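Local atomic coordinates of nidogen-1 (Mus musculus, PDB entry 1GL4), a protein that binds laminin, collagen IV and perlecan in basement membranes and probably takes part in interactions between cells and the extracellular matrix. Residues R136-F142 against Y225-I231; K148-Q154 against I166-G172. All blocks are in the same frame, centred on the assembly; numbering follows the deposited sequence.

Contact 1 of 2, residues R136-F142 against Y225-I231; sequences RQAEVTF and YQWRQTI
R136-F142 and Y225-I231 are neighbouring antiparallel strands in the wall of the nidogen G2 beta-barrel, each residue of one facing a residue of the other. Six backbone hydrogen bonds tie the pairs Q137-T230, E139-R228 and T141-Q226, and side chains alternate between an inner, mainly apolar face with R136 and Q229 and a more polar outer one. On the inner face V140 lies over the indole of W227: its CB sits 3.7 Å from the centroid of the six-membered ring, almost on the ring normal, a CH-pi contact. V140 CG2, anti to the backbone N, comes to 3.6 Å from W227 CE2, whereas CG1, between N and the carbonyl carbon, only grazes the ring. The F142 and Y225 side chains run side by side, ring planes oblique at 55°, F142 CE2 being 3.6 Å from Y225 CD1. Farther along, R136 holds Q229 OE1 side-on, NE at 3.0 Å and NH2 at 3.1 Å, the oxygen close to the guanidinium plane; P107 O takes NH1, and S201 OG binds Q229 NE2.

The outer face carries charge. R228, bent at chi3 (-66°), brings its guanidinium across to T141 OG1, which receives NH1 and NH2 end-on, both at 3.0 Å. NH2 also donates to the anti lone pair of E139 OE2 at 3.1 Å in a salt bridge, while NH1 binds Q226 OE1; these bonds fix the group's rotation. At one end, a water bridges Q137 NE2 and T230 O.

Helix 107-115 packs against R136, W227 and I231 on the inner face, while strands 149-156 and 198-210 flank the pair.

Contact 2 of 2, residues K148-Q154 against I166-G172; sequences KLVLKQQ and ISTELEG
A beta hairpin, built from strands 149-156 and 164-171 of the G2 barrel, brings K148-Q154 against I166-G172. Its backbone bonds come in three reciprocal pairs, V150 with E171, K152 with E169 and Q154 with S167, the shortest from V150 N to E171 O at 2.8 Å. Between them, L151 and L170 point the same way from the non-hydrogen-bonded positions, and their methyls meet at 3.7 Å (L151 CD1 to L170 CD2), with I108 of helix 107-115 against both. Q153 and T168 form the next such pair. The Q153 chain, extended beyond CG, runs alongside T168, its CG 3.3 Å from T168 OG1, and passes the I166 side chain at a slant. Shortening Q153 to an alanine here is likely to leave a gap beside T168 and to remove the polar group lying next to the T168 hydroxyl.

At the other end L149 CD1 rests 3.6 Å from E171 C, and G172 CA approaches K148 O at 3.3 Å, where a side chain would collide. The chemistry is thus divided by face: leucines, Q153 and T168 are buried, whereas K152, E169 and E171 lie on the solvent side, so hydrocarbon packing and backbone bonds, rather than salt bridges, join these two strands.

Overall arrangement
Contacts 1 and 2 form adjoining parts of one barrel wall: strands 133-142 and 149-156 are neighbours, so the order runs 225-231, 136-142, 148-154, 166-172. The contact centres lie 10 Å apart. A138 O and L151 N, 2.8 Å from each other, probably form a hydrogen bond across the seam, and K148 reaches back to make a salt bridge with E139, already held by R228. Along the chain, contact 2 is nested within the loop that contact 1 closes. Contact 1 lies away from the perlecan-binding residues and the zinc site; in contact 2 the I166 side chain is about 8 Å from that of H77, involved in perlecan binding, and about 11 Å from the bound zinc ion.

Contact 1 of 2, residues R136-F142 against Y225-I231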
# COMPACT_ATOMS: atom_id res chain seq x y z
N ARG A 136 8.63 -3.89 -11.38
CA ARG A 136 9.17 -4.40 -10.13
C ARG A 136 9.38 -5.90 -10.22
O ARG A 136 8.42 -6.65 -10.45
CB ARG A 136 8.21 -4.11 -8.96
CG ARG A 136 8.71 -4.61 -7.60
CD ARG A 136 7.55 -4.92 -6.63
NE ARG A 136 8.01 -5.07 -5.25
CZ ARG A 136 7.22 -5.42 -4.23
NH1 ARG A 136 5.94 -5.68 -4.43
NH2 ARG A 136 7.72 -5.49 -2.99
N GLN A 137 10.63 -6.35 -10.08
CA GLN A 137 10.94 -7.78 -10.09
C GLN A 137 11.33 -8.10 -8.66
O GLN A 137 12.28 -7.52 -8.15
CB GLN A 137 12.14 -8.08 -11.00
CG GLN A 137 12.00 -7.69 -12.46
CD GLN A 137 13.30 -7.90 -13.23
OE1 GLN A 137 13.72 -9.04 -13.46
NE2 GLN A 137 13.96 -6.80 -13.61
N ALA A 138 10.61 -9.01 -8.01
CA ALA A 138 10.95 -9.37 -6.63
C ALA A 138 10.99 -10.87 -6.39
O ALA A 138 10.34 -11.66 -7.08
CB ALA A 138 9.95 -8.72 -5.67
N GLU A 139 11.78 -11.27 -5.40
CA GLU A 139 11.90 -12.68 -5.03
C GLU A 139 11.94 -12.77 -3.51
O GLU A 139 12.48 -11.88 -2.84
CB GLU A 139 13.19 -13.29 -5.58
CG GLU A 139 13.23 -13.44 -7.09
CD GLU A 139 14.46 -14.21 -7.54
OE1 GLU A 139 14.64 -14.37 -8.77
OE2 GLU A 139 15.24 -14.66 -6.68
N VAL A 140 11.36 -13.83 -2.96
CA VAL A 140 11.38 -14.03 -1.52
C VAL A 140 11.74 -15.47 -1.20
O VAL A 140 11.16 -16.41 -1.74
CB VAL A 140 10.01 -13.67 -0.88
CG1 VAL A 140 8.91 -14.55 -1.43
CG2 VAL A 140 10.10 -13.81 0.63
N THR A 141 12.73 -15.63 -0.33
CA THR A 141 13.17 -16.95 0.10
C THR A 141 12.80 -17.10 1.57
O THR A 141 13.10 -16.21 2.37
CB THR A 141 14.70 -17.12 -0.02
OG1 THR A 141 15.11 -16.94 -1.38
CG2 THR A 141 15.12 -18.51 0.44
N PHE A 142 12.12 -18.19 1.91
CA PHE A 142 11.75 -18.45 3.30
C PHE A 142 12.85 -19.38 3.81
O PHE A 142 12.96 -20.53 3.39
CB PHE A 142 10.39 -19.15 3.39
CG PHE A 142 9.23 -18.30 2.91
CD1 PHE A 142 9.04 -18.07 1.55
CD2 PHE A 142 8.34 -17.74 3.82
CE1 PHE A 142 7.96 -17.29 1.10
CE2 PHE A 142 7.26 -16.96 3.38
CZ PHE A 142 7.08 -16.73 2.01
N TYR A 225 12.42 -14.61 6.52
CA TYR A 225 12.46 -14.62 5.06
C TYR A 225 13.27 -13.45 4.53
O TYR A 225 13.45 -12.44 5.22
CB TYR A 225 11.06 -14.67 4.41
CG TYR A 225 10.01 -13.63 4.79
CD1 TYR A 225 8.71 -13.74 4.28
CD2 TYR A 225 10.28 -12.57 5.65
CE1 TYR A 225 7.72 -12.84 4.62
CE2 TYR A 225 9.27 -11.65 5.99
CZ TYR A 225 7.99 -11.80 5.47
OH TYR A 225 6.98 -10.93 5.80
N GLN A 226 13.81 -13.60 3.33
CA GLN A 226 14.62 -12.56 2.71
C GLN A 226 13.95 -12.02 1.46
O GLN A 226 13.64 -12.78 0.54
CB GLN A 226 16.00 -13.10 2.34
CG GLN A 226 16.92 -12.03 1.75
CD GLN A 226 18.23 -12.59 1.23
OE1 GLN A 226 18.26 -13.30 0.22
NE2 GLN A 226 19.33 -12.27 1.91
N TRP A 227 13.75 -10.71 1.43
CA TRP A 227 13.15 -10.04 0.28
C TRP A 227 14.22 -9.39 -0.59
O TRP A 227 15.11 -8.71 -0.08
CB TRP A 227 12.14 -8.98 0.74
CG TRP A 227 10.85 -9.58 1.16
CD1 TRP A 227 10.52 -10.06 2.40
CD2 TRP A 227 9.74 -9.88 0.31
NE1 TRP A 227 9.28 -10.64 2.37
CE2 TRP A 227 8.77 -10.54 1.09
CE3 TRP A 227 9.46 -9.65 -1.05
CZ2 TRP A 227 7.55 -10.98 0.57
CZ3 TRP A 227 8.25 -10.09 -1.57
CH2 TRP A 227 7.31 -10.75 -0.76
N ARG A 228 14.14 -9.62 -1.89
CA ARG A 228 15.10 -9.06 -2.84
C ARG A 228 14.31 -8.45 -3.99
O ARG A 228 13.44 -9.11 -4.56
CB ARG A 228 16.01 -10.18 -3.37
CG ARG A 228 16.75 -10.97 -2.29
CD ARG A 228 17.66 -12.05 -2.89
NE ARG A 228 16.92 -13.11 -3.58
CZ ARG A 228 16.26 -14.09 -2.96
NH1 ARG A 228 16.26 -14.17 -1.63
NH2 ARG A 228 15.61 -14.99 -3.67
N GLN A 229 14.58 -7.19 -4.35
CA GLN A 229 13.83 -6.57 -5.43
C GLN A 229 14.59 -5.58 -6.31
O GLN A 229 15.53 -4.91 -5.87
CB GLN A 229 12.55 -5.91 -4.87
CG GLN A 229 12.79 -4.73 -3.94
CD GLN A 229 11.56 -4.34 -3.12
OE1 GLN A 229 10.44 -4.26 -3.65
NE2 GLN A 229 11.76 -4.09 -1.83
N THR A 230 14.18 -5.50 -7.57
CA THR A 230 14.79 -4.60 -8.54
C THR A 230 13.68 -3.80 -9.19
O THR A 230 12.74 -4.36 -9.77
CB THR A 230 15.57 -5.39 -9.60
OG1 THR A 230 16.67 -6.07 -8.97
CG2 THR A 230 16.12 -4.44 -10.68
N ILE A 231 13.78 -2.48 -9.08
CA ILE A 231 12.78 -1.56 -9.61
C ILE A 231 13.38 -0.76 -10.77
O ILE A 231 14.33 -0.01 -10.58
CB ILE A 231 12.31 -0.63 -8.47
CG1 ILE A 231 11.60 -1.47 -7.40
CG2 ILE A 231 11.38 0.47 -9.01
CD1 ILE A 231 11.29 -0.73 -6.11
O HOH W 1 12.65 -4.47 -12.68

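Contact 2 of 2, residues K148-Q154 against I166-G172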
# COMPACT_ATOMS: atom_id res chain seq x y z
N LYS A 148 11.37 -20.91 -3.78
CA LYS A 148 11.17 -19.49 -3.52
C LYS A 148 9.94 -18.99 -4.27
O LYS A 148 9.38 -19.70 -5.10
CB LYS A 148 12.40 -18.70 -3.99
CG LYS A 148 12.67 -18.81 -5.49
CD LYS A 148 13.94 -18.07 -5.88
CE LYS A 148 14.25 -18.20 -7.37
NZ LYS A 148 15.53 -17.52 -7.72
N LEU A 149 9.52 -17.77 -3.96
CA LEU A 149 8.38 -17.19 -4.65
C LEU A 149 8.87 -16.02 -5.49
O LEU A 149 9.64 -15.18 -5.01
CB LEU A 149 7.33 -16.70 -3.65
CG LEU A 149 6.09 -16.09 -4.34
CD1 LEU A 149 5.28 -17.19 -5.03
CD2 LEU A 149 5.23 -15.39 -3.31
N VAL A 150 8.44 -15.97 -6.75
CA VAL A 150 8.82 -14.90 -7.66
C VAL A 150 7.63 -14.00 -7.95
O VAL A 150 6.54 -14.47 -8.26
CB VAL A 150 9.36 -15.46 -9.00
CG1 VAL A 150 9.60 -14.32 -9.98
CG2 VAL A 150 10.64 -16.24 -8.76
N LEU A 151 7.86 -12.69 -7.86
CA LEU A 151 6.82 -11.70 -8.11
C LEU A 151 7.22 -10.72 -9.20
O LEU A 151 8.36 -10.27 -9.25
CB LEU A 151 6.52 -10.93 -6.82
CG LEU A 151 5.64 -9.68 -6.88
CD1 LEU A 151 5.09 -9.39 -5.49
CD2 LEU A 151 6.42 -8.48 -7.40
N LYS A 152 6.27 -10.41 -10.09
CA LYS A 152 6.52 -9.44 -11.15
C LYS A 152 5.32 -8.50 -11.21
O LYS A 152 4.18 -8.94 -11.32
CB LYS A 152 6.71 -10.11 -12.51
CG LYS A 152 7.04 -9.11 -13.62
CD LYS A 152 7.51 -9.79 -14.90
CE LYS A 152 7.99 -8.76 -15.91
NZ LYS A 152 8.54 -9.39 -17.15
N GLN A 153 5.59 -7.20 -11.10
CA GLN A 153 4.52 -6.20 -11.14
C GLN A 153 4.85 -5.08 -12.11
O GLN A 153 5.97 -4.56 -12.13
CB GLN A 153 4.29 -5.62 -9.74
CG GLN A 153 3.44 -6.52 -8.82
CD GLN A 153 3.41 -6.03 -7.37
OE1 GLN A 153 2.42 -6.23 -6.65
NE2 GLN A 153 4.49 -5.42 -6.93
N GLN A 154 3.87 -4.72 -12.94
CA GLN A 154 4.05 -3.65 -13.91
C GLN A 154 3.08 -2.52 -13.61
O GLN A 154 1.88 -2.74 -13.45
CB GLN A 154 3.79 -4.18 -15.33
CG GLN A 154 3.91 -3.12 -16.42
CD GLN A 154 5.31 -2.52 -16.51
OE1 GLN A 154 6.31 -3.24 -16.53
NE2 GLN A 154 5.38 -1.19 -16.59
N ILE A 166 -1.73 -1.22 -11.86
CA ILE A 166 -0.80 -2.23 -11.37
C ILE A 166 -1.23 -3.65 -11.74
O ILE A 166 -2.34 -4.08 -11.41
CB ILE A 166 -0.62 -2.13 -9.83
CG1 ILE A 166 0.38 -3.18 -9.34
CG2 ILE A 166 -1.97 -2.33 -9.13
CD1 ILE A 166 0.59 -3.19 -7.82
N SER A 167 -0.35 -4.36 -12.45
CA SER A 167 -0.59 -5.74 -12.87
C SER A 167 0.34 -6.64 -12.05
O SER A 167 1.54 -6.39 -11.99
CB SER A 167 -0.28 -5.88 -14.36
OG SER A 167 -0.42 -7.23 -14.79
N THR A 168 -0.21 -7.68 -11.42
CA THR A 168 0.60 -8.57 -10.58
C THR A 168 0.63 -10.03 -11.02
O THR A 168 -0.39 -10.60 -11.39
CB THR A 168 0.12 -8.51 -9.11
OG1 THR A 168 0.19 -7.16 -8.64
CG2 THR A 168 0.99 -9.41 -8.21
N GLU A 169 1.82 -10.63 -10.96
CA GLU A 169 2.00 -12.03 -11.33
C GLU A 169 2.86 -12.71 -10.25
O GLU A 169 3.94 -12.21 -9.91
CB GLU A 169 2.69 -12.10 -12.70
CG GLU A 169 2.78 -13.49 -13.30
CD GLU A 169 3.23 -13.47 -14.75
OE1 GLU A 169 3.27 -14.55 -15.37
OE2 GLU A 169 3.53 -12.37 -15.27
N LEU A 170 2.37 -13.81 -9.69
CA LEU A 170 3.09 -14.55 -8.64
C LEU A 170 3.30 -16.01 -9.02
O LEU A 170 2.37 -16.66 -9.50
CB LEU A 170 2.30 -14.52 -7.33
CG LEU A 170 1.83 -13.16 -6.81
CD1 LEU A 170 0.85 -13.38 -5.66
CD2 LEU A 170 3.02 -12.32 -6.37
N GLU A 171 4.51 -16.52 -8.81
CA GLU A 171 4.80 -17.91 -9.14
C GLU A 171 5.90 -18.52 -8.28
O GLU A 171 6.98 -17.94 -8.12
CB GLU A 171 5.18 -18.03 -10.62
CG GLU A 171 5.56 -19.44 -11.04
CD GLU A 171 5.79 -19.56 -12.54
OE1 GLU A 171 6.54 -18.73 -13.10
OE2 GLU A 171 5.21 -20.48 -13.15
N GLY A 172 5.64 -19.69 -7.71
CA GLY A 172 6.64 -20.34 -6.89
C GLY A 172 6.06 -21.15 -5.75
O GLY A 172 4.93 -21.62 -5.83